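RagA protein (Porphyromonas gingivalis, PDB 6SLN) probably takes up peptides across the bacterial outer membrane as a TonB-dependent transporter, a plugged beta-barrel. Local coordinates at residues Arg218-Ala223 with Gly992-Phe997; Asn791-Ala796 with Lys838-Pro843; Leu186-Ala191 with Lys633-Thr638. All blocks are in the same frame, centred on the assembly; numbering follows the deposited sequence.

The three contacts sample different levels of one TonB-dependent receptor. Contact 1 lies at the surface and contact 3 is buried, yet both involve the barrel wall: contact 1 joins its two terminal strands, whereas contact 3 sets a plug loop against a strand's inward side. Contact 2, partly buried, leaves the wall for a small sheet inserted between two barrel strands, beside the bound peptide. Chemistry follows place. Contact 1 is mainly a ladder of backbone bonds, with one amide-amide bond beside it, contact 2 pairs a short bridge with a methyl-on-ring contact, and contact 3 has no backbone bonds between its segments and relies on one weak hydroxyl bond and small side chains.

Contact 1. Residues Arg218-Ala223 with Gly992-Phe997; sequences RITFNA and GIQLSF
I219 and F997 pair at one end of the seam where barrel strand 218-230 meets strand 986-996, closing the first strand onto the last, as in outer-membrane barrels. Their backbones exchange two bonds, I219 N to F997 O (2.9 Å) and F997 N to I219 O (3.0 Å). The C-terminal carboxylate thus stands in for a peptide carbonyl, and its O receives the donor 36° out of the carboxylate plane; OXT has a weak, long ion pair with R216. Farther along, F221 and L995 exchange a second pair of backbone bonds. I993 N reaches A223 O at 2.9 Å, but the return from A223 N to I993 O is weak at 3.4 Å. On the face carrying T220, N222 and Q994, the extended Q994 chain brings NE2 to N222 OD1 (3.2 Å); the bond lies in the plane of each amide, although the planes are 46° apart. N222 ND2 goes to D315 on strand 309-322, so both ends of that amide are satisfied. On the F221 face, I219 CD1 lies in plane at the edge of the F997 ring, 3.6 Å from F997 CD1. Closure here therefore rests chiefly on backbone hydrogen bonds, carried up to the terminal carboxylate.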
loop_
_atom_site.group_PDB
_atom_site.type_symbol
_atom_site.label_atom_id
_atom_site.label_comp_id
_atom_site.label_asym_id
_atom_site.label_seq_id
_atom_site.Cartn_x
_atom_site.Cartn_y
_atom_site.Cartn_z
ATOM N N ARG A 218 -14.590 -43.298 1.325
ATOM C CA ARG A 218 -15.774 -42.807 0.635
ATOM C C ARG A 218 -15.422 -41.538 -0.125
ATOM O O ARG A 218 -14.816 -40.621 0.441
ATOM C CB ARG A 218 -16.938 -42.527 1.602
ATOM C CG ARG A 218 -18.193 -42.038 0.881
ATOM C CD ARG A 218 -19.208 -41.407 1.807
ATOM N NE ARG A 218 -18.994 -41.806 3.190
ATOM C CZ ARG A 218 -19.756 -41.410 4.202
ATOM N NH1 ARG A 218 -20.789 -40.604 3.979
ATOM N NH2 ARG A 218 -19.481 -41.821 5.436
ATOM N N ILE A 219 -15.797 -41.491 -1.405
ATOM C CA ILE A 219 -15.636 -40.311 -2.244
ATOM C C ILE A 219 -17.016 -39.802 -2.628
ATOM O O ILE A 219 -17.911 -40.592 -2.950
ATOM C CB ILE A 219 -14.812 -40.615 -3.507
ATOM C CG1 ILE A 219 -13.546 -41.389 -3.141
ATOM C CG2 ILE A 219 -14.490 -39.325 -4.241
ATOM C CD1 ILE A 219 -12.956 -42.153 -4.301
ATOM N N THR A 220 -17.190 -38.482 -2.590
ATOM C CA THR A 220 -18.431 -37.860 -3.010
ATOM C C THR A 220 -18.140 -36.686 -3.927
ATOM O O THR A 220 -17.240 -35.890 -3.653
ATOM C CB THR A 220 -19.234 -37.413 -1.804
ATOM O OG1 THR A 220 -19.480 -38.567 -0.992
ATOM C CG2 THR A 220 -20.557 -36.819 -2.276
ATOM N N PHE A 221 -18.879 -36.595 -5.026
ATOM C CA PHE A 221 -18.732 -35.502 -5.970
ATOM C C PHE A 221 -20.081 -34.829 -6.106
ATOM O O PHE A 221 -21.080 -35.498 -6.373
ATOM C CB PHE A 221 -18.224 -35.987 -7.340
ATOM C CG PHE A 221 -18.268 -34.929 -8.421
ATOM C CD1 PHE A 221 -17.228 -34.032 -8.572
ATOM C CD2 PHE A 221 -19.346 -34.838 -9.287
ATOM C CE1 PHE A 221 -17.261 -33.054 -9.570
ATOM C CE2 PHE A 221 -19.385 -33.868 -10.280
ATOM C CZ PHE A 221 -18.333 -32.979 -10.417
ATOM N N ASN A 222 -20.109 -33.520 -5.903
ATOM C CA ASN A 222 -21.314 -32.725 -6.061
ATOM C C ASN A 222 -21.062 -31.641 -7.093
ATOM O O ASN A 222 -19.981 -31.050 -7.141
ATOM C CB ASN A 222 -21.767 -32.073 -4.745
ATOM C CG ASN A 222 -21.915 -33.064 -3.615
ATOM O OD1 ASN A 222 -22.785 -33.937 -3.638
ATOM N ND2 ASN A 222 -21.069 -32.923 -2.603
ATOM N N ALA A 223 -22.070 -31.389 -7.913
ATOM C CA ALA A 223 -21.996 -30.371 -8.941
ATOM C C ALA A 223 -23.401 -29.828 -9.108
ATOM O O ALA A 223 -24.367 -30.597 -9.118
ATOM C CB ALA A 223 -21.456 -30.934 -10.264
ATOM N N GLY A 992 -29.003 -30.201 -9.878
ATOM C CA GLY A 992 -27.768 -30.700 -9.306
ATOM C C GLY A 992 -27.672 -32.207 -9.343
ATOM O O GLY A 992 -28.673 -32.921 -9.464
ATOM N N ILE A 993 -26.436 -32.683 -9.204
ATOM C CA ILE A 993 -26.104 -34.093 -9.328
ATOM C C ILE A 993 -25.222 -34.479 -8.150
ATOM O O ILE A 993 -24.564 -33.635 -7.538
ATOM C CB ILE A 993 -25.399 -34.383 -10.676
ATOM C CG1 ILE A 993 -25.194 -35.873 -10.895
ATOM C CG2 ILE A 993 -24.084 -33.646 -10.763
ATOM C CD1 ILE A 993 -25.272 -36.278 -12.347
ATOM N N GLN A 994 -25.228 -35.767 -7.816
ATOM C CA GLN A 994 -24.268 -36.265 -6.840
ATOM C C GLN A 994 -23.813 -37.674 -7.195
ATOM O O GLN A 994 -24.625 -38.538 -7.543
ATOM C CB GLN A 994 -24.826 -36.262 -5.420
ATOM C CG GLN A 994 -23.806 -36.741 -4.416
ATOM C CD GLN A 994 -24.408 -37.186 -3.105
ATOM O OE1 GLN A 994 -24.955 -38.289 -2.988
ATOM N NE2 GLN A 994 -24.298 -36.330 -2.100
ATOM N N LEU A 995 -22.505 -37.890 -7.079
ATOM C CA LEU A 995 -21.853 -39.155 -7.384
ATOM C C LEU A 995 -21.188 -39.690 -6.124
ATOM O O LEU A 995 -20.408 -38.979 -5.483
ATOM C CB LEU A 995 -20.805 -38.961 -8.480
ATOM C CG LEU A 995 -21.205 -39.290 -9.909
ATOM C CD1 LEU A 995 -22.595 -38.777 -10.253
ATOM C CD2 LEU A 995 -20.186 -38.680 -10.823
ATOM N N SER A 996 -21.464 -40.941 -5.783
ATOM C CA SER A 996 -20.841 -41.569 -4.628
ATOM C C SER A 996 -20.072 -42.792 -5.087
ATOM O O SER A 996 -20.618 -43.626 -5.818
ATOM C CB SER A 996 -21.882 -41.987 -3.596
ATOM O OG SER A 996 -22.633 -40.873 -3.192
ATOM N N PHE A 997 -18.815 -42.904 -4.655
ATOM C CA PHE A 997 -18.094 -44.156 -4.830
ATOM C C PHE A 997 -16.945 -44.310 -3.848
ATOM O O PHE A 997 -16.957 -43.709 -2.777
ATOM C CB PHE A 997 -17.587 -44.292 -6.264
ATOM C CG PHE A 997 -17.058 -43.029 -6.853
ATOM C CD1 PHE A 997 -15.903 -42.465 -6.362
ATOM C CD2 PHE A 997 -17.694 -42.431 -7.933
ATOM C CE1 PHE A 997 -15.399 -41.315 -6.916
ATOM C CE2 PHE A 997 -17.202 -41.280 -8.495
ATOM C CZ PHE A 997 -16.050 -40.715 -7.986
ATOM O OXT PHE A 997 -16.003 -45.062 -4.092
#

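Contact 2. Residues Asn791-Ala796 with Lys838-Pro843; sequences NSFYMA and KSVTPP
V840 and F793 meet through a CH-pi contact, at a short antiparallel bridge where a small sheet, inserted between barrel strands 752-764 and 844-853, gives way to the loop leading back to the wall. The methyl CG2 of V840 stands over one face of the F793 ring, 4.0 Å from its centroid and only 14° off the ring normal, displaced a little toward the rim. With its bond anti to the backbone N (chi1 -165°), V840 CG1 reaches the far end of the same ring, 3.9 Å from F793 CZ. The ring meets the backbone differently: K838 O comes at its edge, near the ring plane, 3.5 Å from F793 CD2. One valine thus addresses the face while a carbonyl addresses the rim. N791 crosses V840 obliquely, its CG 3.9 Å from V840 CG2, so the valine packs against both an aromatic and a polar neighbour.

S792 and S839 form the bridge itself, a non-hydrogen-bonded pair whose side chains diverge; S792 OG turns back to P790 O. W870 of strand 857-873 also touches F793 and makes a cation-pi contact with K838. The bound peptide packs on N791, V840 and T841, which places this corner along its binding site. Flanking the serine pair are two backbone bonds: V840 N points almost straight at N791 O (2.9 Å, 176° at the hydrogen), and F793 N reaches K838 O at 3.3 Å.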
loop_
_atom_site.group_PDB
_atom_site.type_symbol
_atom_site.label_atom_id
_atom_site.label_comp_id
_atom_site.label_asym_id
_atom_site.label_seq_id
_atom_site.Cartn_x
_atom_site.Cartn_y
_atom_site.Cartn_z
ATOM N N ASN A 791 -38.555 -1.368 21.734
ATOM C CA ASN A 791 -38.182 -0.493 20.627
ATOM C C ASN A 791 -39.344 -0.426 19.653
ATOM O O ASN A 791 -39.740 -1.447 19.077
ATOM C CB ASN A 791 -36.932 -1.056 19.943
ATOM C CG ASN A 791 -36.296 -0.084 18.967
ATOM O OD1 ASN A 791 -36.674 1.089 18.907
ATOM N ND2 ASN A 791 -35.323 -0.565 18.199
ATOM N N SER A 792 -39.931 0.761 19.522
ATOM C CA SER A 792 -41.199 0.917 18.825
ATOM C C SER A 792 -41.117 2.042 17.798
ATOM O O SER A 792 -40.194 2.863 17.812
ATOM C CB SER A 792 -42.344 1.181 19.817
ATOM O OG SER A 792 -42.566 0.037 20.629
ATOM N N PHE A 793 -42.087 2.056 16.883
ATOM C CA PHE A 793 -42.108 3.089 15.858
ATOM C C PHE A 793 -42.699 4.382 16.417
ATOM O O PHE A 793 -43.418 4.392 17.420
ATOM C CB PHE A 793 -42.872 2.611 14.614
ATOM C CG PHE A 793 -42.070 1.677 13.754
ATOM C CD1 PHE A 793 -41.100 2.175 12.883
ATOM C CD2 PHE A 793 -42.238 0.300 13.850
ATOM C CE1 PHE A 793 -40.345 1.335 12.108
ATOM C CE2 PHE A 793 -41.468 -0.552 13.076
ATOM C CZ PHE A 793 -40.526 -0.027 12.202
ATOM N N TYR A 794 -42.370 5.487 15.759
ATOM C CA TYR A 794 -42.706 6.800 16.299
ATOM C C TYR A 794 -42.968 7.727 15.123
ATOM O O TYR A 794 -42.040 8.059 14.372
ATOM C CB TYR A 794 -41.579 7.326 17.197
ATOM C CG TYR A 794 -41.922 8.605 17.947
ATOM C CD1 TYR A 794 -41.613 9.857 17.407
ATOM C CD2 TYR A 794 -42.561 8.563 19.188
ATOM C CE1 TYR A 794 -41.921 11.023 18.083
ATOM C CE2 TYR A 794 -42.875 9.726 19.877
ATOM C CZ TYR A 794 -42.554 10.956 19.317
ATOM O OH TYR A 794 -42.867 12.125 19.983
ATOM N N MET A 795 -44.227 8.135 14.966
ATOM C CA MET A 795 -44.624 8.974 13.841
ATOM C C MET A 795 -46.009 9.538 14.115
ATOM O O MET A 795 -46.707 9.108 15.039
ATOM C CB MET A 795 -44.624 8.199 12.523
ATOM C CG MET A 795 -45.348 6.866 12.579
ATOM S SD MET A 795 -44.811 5.785 11.242
ATOM C CE MET A 795 -43.220 5.222 11.815
ATOM N N ALA A 796 -46.388 10.523 13.304
ATOM C CA ALA A 796 -47.770 10.970 13.302
ATOM C C ALA A 796 -48.652 9.872 12.727
ATOM O O ALA A 796 -48.192 9.018 11.963
ATOM C CB ALA A 796 -47.925 12.254 12.492
ATOM N N LYS A 838 -46.308 -0.945 17.426
ATOM C CA LYS A 838 -45.732 -1.871 16.464
ATOM C C LYS A 838 -44.242 -1.901 16.741
ATOM O O LYS A 838 -43.621 -0.837 16.826
ATOM C CB LYS A 838 -46.015 -1.426 15.028
ATOM C CG LYS A 838 -47.496 -1.369 14.648
ATOM C CD LYS A 838 -47.706 -0.642 13.322
ATOM C CE LYS A 838 -49.182 -0.415 13.000
ATOM N NZ LYS A 838 -49.434 1.004 12.562
ATOM N N SER A 839 -43.673 -3.098 16.921
ATOM C CA SER A 839 -42.295 -3.218 17.411
ATOM C C SER A 839 -41.301 -3.257 16.262
ATOM O O SER A 839 -41.548 -3.891 15.240
ATOM C CB SER A 839 -42.100 -4.465 18.286
ATOM O OG SER A 839 -43.128 -4.646 19.246
ATOM N N VAL A 840 -40.155 -2.598 16.454
ATOM C CA VAL A 840 -39.165 -2.475 15.391
ATOM C C VAL A 840 -38.400 -3.777 15.176
ATOM O O VAL A 840 -38.022 -4.092 14.041
ATOM C CB VAL A 840 -38.224 -1.299 15.691
ATOM C CG1 VAL A 840 -37.436 -0.905 14.447
ATOM C CG2 VAL A 840 -39.040 -0.132 16.162
ATOM N N THR A 841 -38.173 -4.549 16.223
ATOM C CA THR A 841 -37.647 -5.907 16.071
ATOM C C THR A 841 -38.817 -6.881 16.027
ATOM O O THR A 841 -39.666 -6.846 16.922
ATOM C CB THR A 841 -36.716 -6.264 17.232
ATOM O OG1 THR A 841 -35.726 -5.242 17.412
ATOM C CG2 THR A 841 -36.030 -7.605 17.018
ATOM N N PRO A 842 -38.936 -7.720 15.002
ATOM C CA PRO A 842 -40.154 -8.543 14.846
ATOM C C PRO A 842 -40.295 -9.540 15.980
ATOM O O PRO A 842 -39.351 -10.284 16.278
ATOM C CB PRO A 842 -39.934 -9.257 13.501
ATOM C CG PRO A 842 -38.981 -8.387 12.768
ATOM C CD PRO A 842 -38.067 -7.795 13.816
ATOM N N PRO A 843 -41.470 -9.601 16.625
ATOM C CA PRO A 843 -41.607 -10.430 17.837
ATOM C C PRO A 843 -41.793 -11.907 17.564
ATOM O O PRO A 843 -41.537 -12.712 18.471
ATOM C CB PRO A 843 -42.871 -9.864 18.527
ATOM C CG PRO A 843 -43.275 -8.660 17.724
ATOM C CD PRO A 843 -42.698 -8.845 16.347
#

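Contact 3. Residues Leu186-Ala191 with Lys633-Thr638; sequences LKDASA and KMSYGT
D188 and S635 meet where a plug loop lies against the inner side of the barrel wall, the plug-in-barrel arrangement of TonB-dependent receptors. Across the interface their link is a weak hydrogen bond from S635 OG to D188 OD2 (3.0 Å), with the serine on strand 627-641. Around it the surfaces fit through small groups. A189 CB sits 3.6 Å from G637 CA, where the glycine has no side chain of its own to intervene, and S190 CB lies equally far from S635 CB. The loop can therefore approach the strand's backbone closely without pairing with it.

The next shell fixes the aspartate. Its CG lies between the backbone N and the carbonyl carbon (chi1 77°), which folds the carboxylate back over the turn. There D188 OD2 accepts a bond from S190 N at 2.9 Å in an Asx turn, the donor standing 56° out of the carboxylate plane. The turn is also braced by a backbone bond from A191 N to D188 O. One oxygen thus serves the loop's own fold and the wall together.

Farther out, flanking groups fasten the two partners. K187 forms a salt bridge with D738, and its carbonyl accepts a bond from Q682 on strand 678-691, which pairs with 627-641 in the wall. S635 is held by backbone bonding to N684 on that same strand. K633 makes a salt bridge with E699, and its NZ stays 5.8 Å from D188 OD1.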
loop_
_atom_site.group_PDB
_atom_site.type_symbol
_atom_site.label_atom_id
_atom_site.label_comp_id
_atom_site.label_asym_id
_atom_site.label_seq_id
_atom_site.Cartn_x
_atom_site.Cartn_y
_atom_site.Cartn_z
ATOM N N LEU A 186 -26.918 -22.746 20.854
ATOM C CA LEU A 186 -27.005 -22.728 22.308
ATOM C C LEU A 186 -27.689 -21.440 22.761
ATOM O O LEU A 186 -27.194 -20.338 22.493
ATOM C CB LEU A 186 -25.619 -22.848 22.933
ATOM C CG LEU A 186 -24.645 -23.823 22.293
ATOM C CD1 LEU A 186 -23.393 -23.808 23.094
ATOM C CD2 LEU A 186 -25.221 -25.218 22.255
ATOM N N LYS A 187 -28.813 -21.583 23.466
ATOM C CA LYS A 187 -29.692 -20.459 23.738
ATOM C C LYS A 187 -29.628 -19.923 25.164
ATOM O O LYS A 187 -29.971 -18.757 25.370
ATOM C CB LYS A 187 -31.145 -20.846 23.421
ATOM C CG LYS A 187 -31.306 -21.533 22.074
ATOM C CD LYS A 187 -32.770 -21.593 21.615
ATOM C CE LYS A 187 -33.200 -23.034 21.292
ATOM N NZ LYS A 187 -34.650 -23.180 20.907
ATOM N N ASP A 188 -29.204 -20.723 26.143
ATOM C CA ASP A 188 -29.296 -20.341 27.547
ATOM C C ASP A 188 -27.938 -20.378 28.243
ATOM O O ASP A 188 -26.979 -20.993 27.776
ATOM C CB ASP A 188 -30.259 -21.256 28.300
ATOM C CG ASP A 188 -29.648 -22.583 28.605
ATOM O OD1 ASP A 188 -29.520 -23.389 27.670
ATOM O OD2 ASP A 188 -29.272 -22.811 29.762
ATOM N N ALA A 189 -27.899 -19.739 29.416
ATOM C CA ALA A 189 -26.649 -19.510 30.132
ATOM C C ALA A 189 -25.991 -20.804 30.584
ATOM O O ALA A 189 -24.765 -20.849 30.765
ATOM C CB ALA A 189 -26.903 -18.613 31.341
ATOM N N SER A 190 -26.777 -21.851 30.809
ATOM C CA SER A 190 -26.172 -23.121 31.181
ATOM C C SER A 190 -25.497 -23.772 29.987
ATOM O O SER A 190 -24.492 -24.470 30.152
ATOM C CB SER A 190 -27.227 -24.052 31.767
ATOM O OG SER A 190 -26.739 -25.366 31.947
ATOM N N ALA A 191 -26.029 -23.544 28.781
ATOM C CA ALA A 191 -25.494 -24.166 27.575
ATOM C C ALA A 191 -24.325 -23.402 26.986
ATOM O O ALA A 191 -23.598 -23.967 26.170
ATOM C CB ALA A 191 -26.578 -24.299 26.504
ATOM N N LYS A 633 -36.162 -29.096 32.608
ATOM C CA LYS A 633 -34.851 -28.473 32.703
ATOM C C LYS A 633 -35.010 -26.991 32.988
ATOM O O LYS A 633 -35.847 -26.324 32.373
ATOM C CB LYS A 633 -34.035 -28.674 31.408
ATOM C CG LYS A 633 -34.867 -28.690 30.128
ATOM C CD LYS A 633 -34.160 -29.411 28.981
ATOM C CE LYS A 633 -33.083 -28.542 28.329
ATOM N NZ LYS A 633 -33.623 -27.446 27.462
ATOM N N MET A 634 -34.210 -26.475 33.918
ATOM C CA MET A 634 -34.139 -25.036 34.095
ATOM C C MET A 634 -32.708 -24.596 34.366
ATOM O O MET A 634 -31.905 -25.336 34.936
ATOM C CB MET A 634 -35.048 -24.545 35.210
ATOM C CG MET A 634 -34.700 -25.073 36.567
ATOM S SD MET A 634 -36.162 -24.938 37.597
ATOM C CE MET A 634 -37.183 -26.229 36.911
ATOM N N SER A 635 -32.413 -23.365 33.952
ATOM C CA SER A 635 -31.099 -22.762 34.060
ATOM C C SER A 635 -31.241 -21.354 34.617
ATOM O O SER A 635 -32.242 -20.669 34.386
ATOM C CB SER A 635 -30.406 -22.696 32.691
ATOM O OG SER A 635 -30.600 -21.423 32.074
ATOM N N TYR A 636 -30.232 -20.927 35.359
ATOM C CA TYR A 636 -30.065 -19.513 35.629
ATOM C C TYR A 636 -28.586 -19.195 35.582
ATOM O O TYR A 636 -27.760 -19.961 36.089
ATOM C CB TYR A 636 -30.622 -19.083 36.977
ATOM C CG TYR A 636 -30.414 -17.610 37.159
ATOM C CD1 TYR A 636 -31.226 -16.696 36.501
ATOM C CD2 TYR A 636 -29.370 -17.123 37.938
ATOM C CE1 TYR A 636 -31.024 -15.340 36.633
ATOM C CE2 TYR A 636 -29.159 -15.766 38.074
ATOM C CZ TYR A 636 -29.990 -14.879 37.414
ATOM O OH TYR A 636 -29.802 -13.523 37.535
ATOM N N GLY A 637 -28.254 -18.063 34.983
ATOM C CA GLY A 637 -26.849 -17.745 34.849
ATOM C C GLY A 637 -26.648 -16.355 34.300
ATOM O O GLY A 637 -27.579 -15.716 33.803
ATOM N N THR A 638 -25.404 -15.898 34.409
ATOM C CA THR A 638 -24.980 -14.601 33.919
ATOM C C THR A 638 -23.972 -14.786 32.798
ATOM O O THR A 638 -23.205 -15.755 32.777
ATOM C CB THR A 638 -24.347 -13.758 35.022
ATOM O OG1 THR A 638 -23.322 -14.520 35.675
ATOM C CG2 THR A 638 -25.396 -13.377 36.019
#